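Local coordinates for protein MtN3/saliva family (Thermodesulfovibrio yellowstonii, PDB 4RNG) that probably moves sugars across the membrane as a SemiSWEET-type transporter, a bacterial relative of SWEETs built from three transmembrane segments and paired with a second copy of itself, at residues I24-A27 and L28-K32; W54-Y57 and G58-K62; I80-M83 and K84-G88. All coordinates share one frame; numbering follows the deposited sequence.

Contact 1. Residues I24-A27 and L28-K32; sequences IPQA and LKIYK. With SO4 (sulfate ion), chain I.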
# COMPACT_ATOMS: atom_id res chain seq x y z
N ILE C 24 8.24 -6.30 -0.23
CA ILE C 24 9.35 -7.20 -0.53
C ILE C 24 8.87 -8.64 -0.84
O ILE C 24 9.25 -9.19 -1.87
CB ILE C 24 10.38 -7.19 0.63
CG1 ILE C 24 11.10 -5.84 0.68
CG2 ILE C 24 11.40 -8.30 0.46
CD1 ILE C 24 11.96 -5.61 1.93
N PRO C 25 8.00 -9.25 0.02
CA PRO C 25 7.53 -10.60 -0.33
C PRO C 25 6.82 -10.73 -1.67
O PRO C 25 6.92 -11.79 -2.29
CB PRO C 25 6.53 -10.91 0.79
CG PRO C 25 7.04 -10.15 1.94
CD PRO C 25 7.60 -8.88 1.39
N GLN C 26 6.11 -9.69 -2.11
CA GLN C 26 5.41 -9.76 -3.38
C GLN C 26 6.44 -9.71 -4.50
O GLN C 26 6.36 -10.45 -5.48
CB GLN C 26 4.37 -8.64 -3.54
CG GLN C 26 3.53 -8.76 -4.79
CD GLN C 26 2.65 -10.00 -4.82
OE1 GLN C 26 1.59 -10.02 -4.20
NE2 GLN C 26 3.09 -11.05 -5.53
N ALA C 27 7.43 -8.85 -4.34
CA ALA C 27 8.53 -8.77 -5.29
C ALA C 27 9.29 -10.10 -5.41
O ALA C 27 9.46 -10.63 -6.52
CB ALA C 27 9.48 -7.65 -4.91
N LEU C 28 9.70 -10.65 -4.27
CA LEU C 28 10.46 -11.90 -4.26
C LEU C 28 9.69 -13.05 -4.91
O LEU C 28 10.27 -13.86 -5.63
CB LEU C 28 10.84 -12.26 -2.83
CG LEU C 28 11.89 -11.30 -2.27
CD1 LEU C 28 12.22 -11.66 -0.84
CD2 LEU C 28 13.12 -11.37 -3.14
N LYS C 29 8.39 -13.09 -4.67
CA LYS C 29 7.56 -14.18 -5.17
C LYS C 29 7.48 -14.15 -6.69
O LYS C 29 7.61 -15.19 -7.35
CB LYS C 29 6.16 -14.09 -4.56
CG LYS C 29 5.25 -15.24 -4.88
CD LYS C 29 3.93 -15.02 -4.19
CE LYS C 29 2.94 -16.11 -4.56
NZ LYS C 29 2.21 -16.62 -3.37
N ILE C 30 7.27 -12.96 -7.24
CA ILE C 30 7.23 -12.81 -8.68
C ILE C 30 8.57 -13.21 -9.28
O ILE C 30 8.62 -13.93 -10.27
CB ILE C 30 6.88 -11.36 -9.08
CG1 ILE C 30 5.44 -11.05 -8.66
CG2 ILE C 30 7.04 -11.16 -10.57
CD1 ILE C 30 5.05 -9.61 -8.85
N TYR C 31 9.65 -12.79 -8.63
CA TYR C 31 11.01 -13.09 -9.07
C TYR C 31 11.35 -14.57 -9.01
O TYR C 31 11.98 -15.12 -9.92
CB TYR C 31 12.02 -12.36 -8.22
CG TYR C 31 13.43 -12.72 -8.60
CD1 TYR C 31 13.96 -12.33 -9.81
CD2 TYR C 31 14.20 -13.52 -7.76
CE1 TYR C 31 15.25 -12.67 -10.16
CE2 TYR C 31 15.49 -13.87 -8.11
CZ TYR C 31 16.01 -13.45 -9.31
OH TYR C 31 17.29 -13.80 -9.67
N LYS C 32 10.94 -15.22 -7.94
CA LYS C 32 11.29 -16.60 -7.73
C LYS C 32 10.52 -17.47 -8.71
O LYS C 32 11.08 -18.42 -9.27
CB LYS C 32 11.02 -17.00 -6.29
CG LYS C 32 11.09 -18.50 -6.01
CD LYS C 32 10.84 -18.76 -4.52
CE LYS C 32 10.80 -20.25 -4.21
NZ LYS C 32 10.55 -20.48 -2.75
S SO4 I . 2.66 -16.51 0.25
O1 SO4 I . 3.77 -17.29 -0.30
O2 SO4 I . 1.97 -17.32 1.26
O3 SO4 I . 1.74 -16.17 -0.82
O4 SO4 I . 3.20 -15.28 0.83

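Contact 2. Residues W54-Y57 and G58-K62; sequences WFFY and GVLIK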
# COMPACT_ATOMS: atom_id res chain seq x y z
N TRP C 54 1.20 10.98 -1.46
CA TRP C 54 1.44 10.84 -0.03
C TRP C 54 2.81 11.45 0.33
O TRP C 54 2.98 12.06 1.37
CB TRP C 54 1.40 9.38 0.39
CG TRP C 54 0.04 8.87 0.64
CD1 TRP C 54 -0.60 7.87 -0.02
CD2 TRP C 54 -0.88 9.33 1.64
NE1 TRP C 54 -1.85 7.67 0.50
CE2 TRP C 54 -2.05 8.58 1.52
CE3 TRP C 54 -0.83 10.33 2.63
CZ2 TRP C 54 -3.16 8.76 2.35
CZ3 TRP C 54 -1.92 10.52 3.44
CH2 TRP C 54 -3.08 9.74 3.30
N PHE C 55 3.79 11.26 -0.56
CA PHE C 55 5.08 11.90 -0.39
C PHE C 55 4.97 13.42 -0.27
O PHE C 55 5.49 14.01 0.67
CB PHE C 55 6.00 11.54 -1.55
CG PHE C 55 7.13 12.53 -1.73
CD1 PHE C 55 8.19 12.57 -0.85
CD2 PHE C 55 7.10 13.43 -2.79
CE1 PHE C 55 9.22 13.50 -1.00
CE2 PHE C 55 8.14 14.35 -2.95
CZ PHE C 55 9.20 14.38 -2.05
N PHE C 56 4.29 14.05 -1.22
CA PHE C 56 4.08 15.50 -1.24
C PHE C 56 3.42 15.95 0.05
O PHE C 56 3.85 16.92 0.69
CB PHE C 56 3.23 15.89 -2.45
CG PHE C 56 3.12 17.36 -2.68
CD1 PHE C 56 4.19 18.21 -2.44
CD2 PHE C 56 1.94 17.91 -3.14
CE1 PHE C 56 4.07 19.58 -2.66
CE2 PHE C 56 1.82 19.27 -3.34
CZ PHE C 56 2.89 20.10 -3.11
N TYR C 57 2.37 15.24 0.41
CA TYR C 57 1.65 15.46 1.66
C TYR C 57 2.59 15.43 2.88
O TYR C 57 2.50 16.28 3.76
CB TYR C 57 0.58 14.38 1.80
CG TYR C 57 -0.17 14.42 3.10
CD1 TYR C 57 -1.16 15.36 3.31
CD2 TYR C 57 0.13 13.53 4.13
CE1 TYR C 57 -1.87 15.39 4.49
CE2 TYR C 57 -0.55 13.57 5.32
CZ TYR C 57 -1.55 14.49 5.49
OH TYR C 57 -2.23 14.55 6.67
N GLY C 58 3.47 14.43 2.93
CA GLY C 58 4.41 14.34 4.03
C GLY C 58 5.32 15.56 4.10
O GLY C 58 5.70 16.04 5.18
N VAL C 59 5.71 16.05 2.94
CA VAL C 59 6.56 17.21 2.86
C VAL C 59 5.83 18.47 3.36
O VAL C 59 6.42 19.25 4.09
CB VAL C 59 7.08 17.42 1.43
CG1 VAL C 59 7.82 18.73 1.32
CG2 VAL C 59 7.98 16.26 1.03
N LEU C 60 4.57 18.65 2.98
CA LEU C 60 3.80 19.81 3.42
C LEU C 60 3.59 19.86 4.95
O LEU C 60 3.76 20.91 5.57
CB LEU C 60 2.44 19.86 2.72
CG LEU C 60 2.40 20.09 1.20
CD1 LEU C 60 0.99 19.92 0.67
CD2 LEU C 60 2.95 21.45 0.78
N ILE C 61 3.21 18.73 5.54
CA ILE C 61 2.98 18.65 6.99
C ILE C 61 4.30 18.41 7.74
O ILE C 61 4.30 18.23 8.95
CB ILE C 61 1.94 17.55 7.35
CG1 ILE C 61 2.47 16.16 7.00
CG2 ILE C 61 0.62 17.80 6.65
CD1 ILE C 61 1.66 15.04 7.62
N LYS C 62 5.40 18.35 6.99
CA LYS C 62 6.72 18.17 7.55
C LYS C 62 6.90 16.92 8.39
O LYS C 62 7.43 16.98 9.49
CB LYS C 62 7.10 19.37 8.42
CG LYS C 62 7.13 20.72 7.72
CD LYS C 62 7.58 21.77 8.71
CE LYS C 62 7.67 23.14 8.10
NZ LYS C 62 8.27 24.08 9.09

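Contact 3. Residues I80-M83 and K84-G88; sequences IIFM and KIRYG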
# COMPACT_ATOMS: atom_id res chain seq x y z
N ILE C 80 8.12 -4.12 -8.84
CA ILE C 80 7.00 -5.00 -9.07
C ILE C 80 6.38 -4.72 -10.42
O ILE C 80 6.08 -5.66 -11.16
CB ILE C 80 5.95 -4.87 -7.95
CG1 ILE C 80 6.53 -5.47 -6.67
CG2 ILE C 80 4.67 -5.57 -8.32
CD1 ILE C 80 5.76 -5.11 -5.41
N ILE C 81 6.19 -3.44 -10.75
CA ILE C 81 5.64 -3.07 -12.06
C ILE C 81 6.55 -3.59 -13.19
O ILE C 81 6.07 -4.15 -14.19
CB ILE C 81 5.47 -1.54 -12.19
CG1 ILE C 81 4.41 -1.05 -11.20
CG2 ILE C 81 5.09 -1.15 -13.61
CD1 ILE C 81 4.21 0.46 -11.20
N PHE C 82 7.85 -3.42 -13.02
CA PHE C 82 8.85 -3.86 -13.99
C PHE C 82 8.82 -5.39 -14.21
O PHE C 82 8.96 -5.86 -15.34
CB PHE C 82 10.23 -3.38 -13.54
CG PHE C 82 11.34 -3.76 -14.46
CD1 PHE C 82 11.97 -4.99 -14.35
CD2 PHE C 82 11.76 -2.88 -15.43
CE1 PHE C 82 13.00 -5.33 -15.20
CE2 PHE C 82 12.78 -3.23 -16.29
CZ PHE C 82 13.40 -4.46 -16.17
N MET C 83 8.67 -6.16 -13.14
CA MET C 83 8.58 -7.62 -13.25
C MET C 83 7.23 -8.12 -13.78
O MET C 83 7.15 -9.16 -14.45
CB MET C 83 8.88 -8.29 -11.92
CG MET C 83 10.36 -8.47 -11.63
SD MET C 83 10.65 -9.36 -10.10
CE MET C 83 9.95 -8.20 -8.91
N LYS C 84 6.16 -7.38 -13.48
CA LYS C 84 4.87 -7.66 -14.08
C LYS C 84 4.97 -7.53 -15.61
O LYS C 84 4.51 -8.41 -16.34
CB LYS C 84 3.80 -6.73 -13.52
CG LYS C 84 2.43 -6.86 -14.17
CD LYS C 84 1.70 -8.14 -13.78
CE LYS C 84 0.26 -8.11 -14.28
NZ LYS C 84 -0.30 -9.46 -14.50
N ILE C 85 5.62 -6.47 -16.09
CA ILE C 85 5.82 -6.29 -17.53
C ILE C 85 6.82 -7.27 -18.12
O ILE C 85 6.59 -7.81 -19.20
CB ILE C 85 6.29 -4.85 -17.85
CG1 ILE C 85 5.26 -3.83 -17.38
CG2 ILE C 85 6.50 -4.67 -19.34
CD1 ILE C 85 5.74 -2.42 -17.44
N ARG C 86 7.91 -7.55 -17.40
CA ARG C 86 8.93 -8.50 -17.86
C ARG C 86 8.45 -9.93 -17.99
O ARG C 86 8.80 -10.60 -18.95
CB ARG C 86 10.15 -8.47 -16.94
CG ARG C 86 11.13 -9.62 -17.18
CD ARG C 86 12.44 -9.44 -16.42
NE ARG C 86 13.29 -10.62 -16.52
CZ ARG C 86 14.16 -10.87 -17.50
NH1 ARG C 86 14.29 -10.02 -18.50
NH2 ARG C 86 14.88 -11.99 -17.47
N TYR C 87 7.63 -10.40 -17.04
CA TYR C 87 7.20 -11.79 -17.05
C TYR C 87 5.86 -11.99 -17.71
O TYR C 87 5.41 -13.12 -17.88
CB TYR C 87 7.18 -12.35 -15.63
CG TYR C 87 8.55 -12.33 -14.98
CD1 TYR C 87 9.67 -12.77 -15.68
CD2 TYR C 87 8.74 -11.84 -13.69
CE1 TYR C 87 10.93 -12.76 -15.11
CE2 TYR C 87 10.00 -11.81 -13.11
CZ TYR C 87 11.09 -12.27 -13.82
OH TYR C 87 12.34 -12.26 -13.25
N GLY C 88 5.24 -10.90 -18.12
CA GLY C 88 4.04 -11.00 -18.93
C GLY C 88 4.36 -11.60 -20.28
O GLY C 88 3.52 -12.26 -20.89

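Contact 1. Residues I24-A27 and L28-K32
Ile24 and Leu28 meet one turn apart in a local i to i+4 contact along helix 23-33, the helix that follows helix 7-21 after a break. The helix bond between them is short and straight, with Leu28 N 2.8 Å from Ile24 O and the donor nearly along the C=O axis. The two side chains lie alongside, pointing the same way, and Ile24 CG2 rests 3.7 Å from Leu28 CD1. With CG1 beside the backbone N (chi1 -69°), CG2 is the branch anti to it and turns to Leu28. Pro25 and Gln26 are the Pro-Gln pair that gives the PQ-loop family its name. With no N-H, Pro25 cannot bond back to the previous turn, consistent with that break. Gln26, bent at chi2 (64°), crosses Ile30 and brings NE2 3.9 Å from Ile30 CG1. Its buried amide is gripped by the second subunit, OE1 by Ser40 N and NE2 by Asp38 O. Lys29 is extended as far as CE and bends at its last torsion (135°), and NZ donates to sulfate O3 at 2.6 Å and to Val39 O of the second subunit; Leu41 N and Ala42 N of that subunit hold this ion, probably from the crystallisation liquor.

Contact 2. Residues W54-Y57 and G58-K62
Trp54 O accepts from Gly58 N at 2.9 Å, the first of four successive i to i+4 bonds that run to Tyr57 O and Ile61 N, the last of them the straightest (171° at the hydrogen). Three aromatic side chains each reach forward one turn to an aliphatic partner. Phe55 and Val59 lie side by side, and Val59 CG2 makes a CH-pi contact over the Phe55 face, 3.6 Å from CE1. Leu60 comes obliquely to Phe56 and sets CD1 above its ring, 4.3 Å from the centroid and 15° off the normal, while CD2 approaches CE1 at 4.1 Å. Here helix 41-60 ends in a Schellman motif: Lys62 takes a positive phi (58°), and its N makes a weak bond to Val59 O. Ile61, just past the helix, still packs against the last turn. Its CG1 sits between the backbone N and carbonyl carbon, 3.2 Å from Tyr57 O. From there CD1 reaches Tyr57 CE2 at 3.5 Å, and CG2 lies over one face of that ring, toward its rim. On the side of the helix that meets the second subunit, Tyr57 OH is hydrogen-bonded to Glu63 OE1 and Trp54 NE1 to Thr19 OG1, both of that neighbour, whereas Phe55 and Val59 pack on Ile67 of helix 64-87.

Contact 3. Residues I80-M83 and K84-G88
Met83 sets its sulfur beside the Tyr87 ring rather than over it: SD is 5.3 Å from the Tyr87 centroid and 76° off the normal, a Met-aromatic contact at the ring edge. The two side chains point the same way, and the thioether chain runs past one corner of the ring, with Met83 CG 3.7 Å and SD 3.9 Å from Tyr87 CE2. The backbone bond of the same pair runs from Tyr87 N to Met83 O at 2.9 Å, and Tyr87 CD2 lies 3.2 Å from that same oxygen. The chain of Arg86 runs over one face of the tyrosine, its CG toward the rim, and Tyr87 OH lies off the edge of the guanidinium, in its plane. The hydroxyl is hydrogen-bonded to Lys34 NZ. On a different flank, Ile81 and Ile85 lie alongside each other, CG2 of Ile81 4.1 Å from CD1 of Ile85; Ile85 CG1 lies 3.3 Å from Ile81 O. Lys84 bends at chi2 (73°), which brings NZ to its hydrogen bond with Ala36 O in the connection after helix 23-33. In this way the last turns of helix 64-87 sit between two neighbours: Met83 and Tyr87 face Ile30 and Tyr31 of helix 23-33, while Ile80 and Ile81 pack on Phe44 of helix 41-60, with Lys84 against Leu41.

How the contacts relate
From the N terminus, contact 1 comes first, on helix 23-33, then contact 2 near the end of helix 41-60, and contact 3 in the last turns of helix 64-87. Each is local to one helix or its end, so none closes a loop, and they follow in series without nesting or crossing. Contacts 1 and 3 nevertheless meet in space: Ile30 CG2 lies 3.6 Å from Tyr87 CD2 and Tyr31 CB 3.8 Å from Met83 SD, joining helix 23-33 to the C-terminal end of helix 64-87. Contact 2 is on the opposite side of the chain's centre, its centre about 29 Å from either. Contacts 1 and 2 both touch the second subunit.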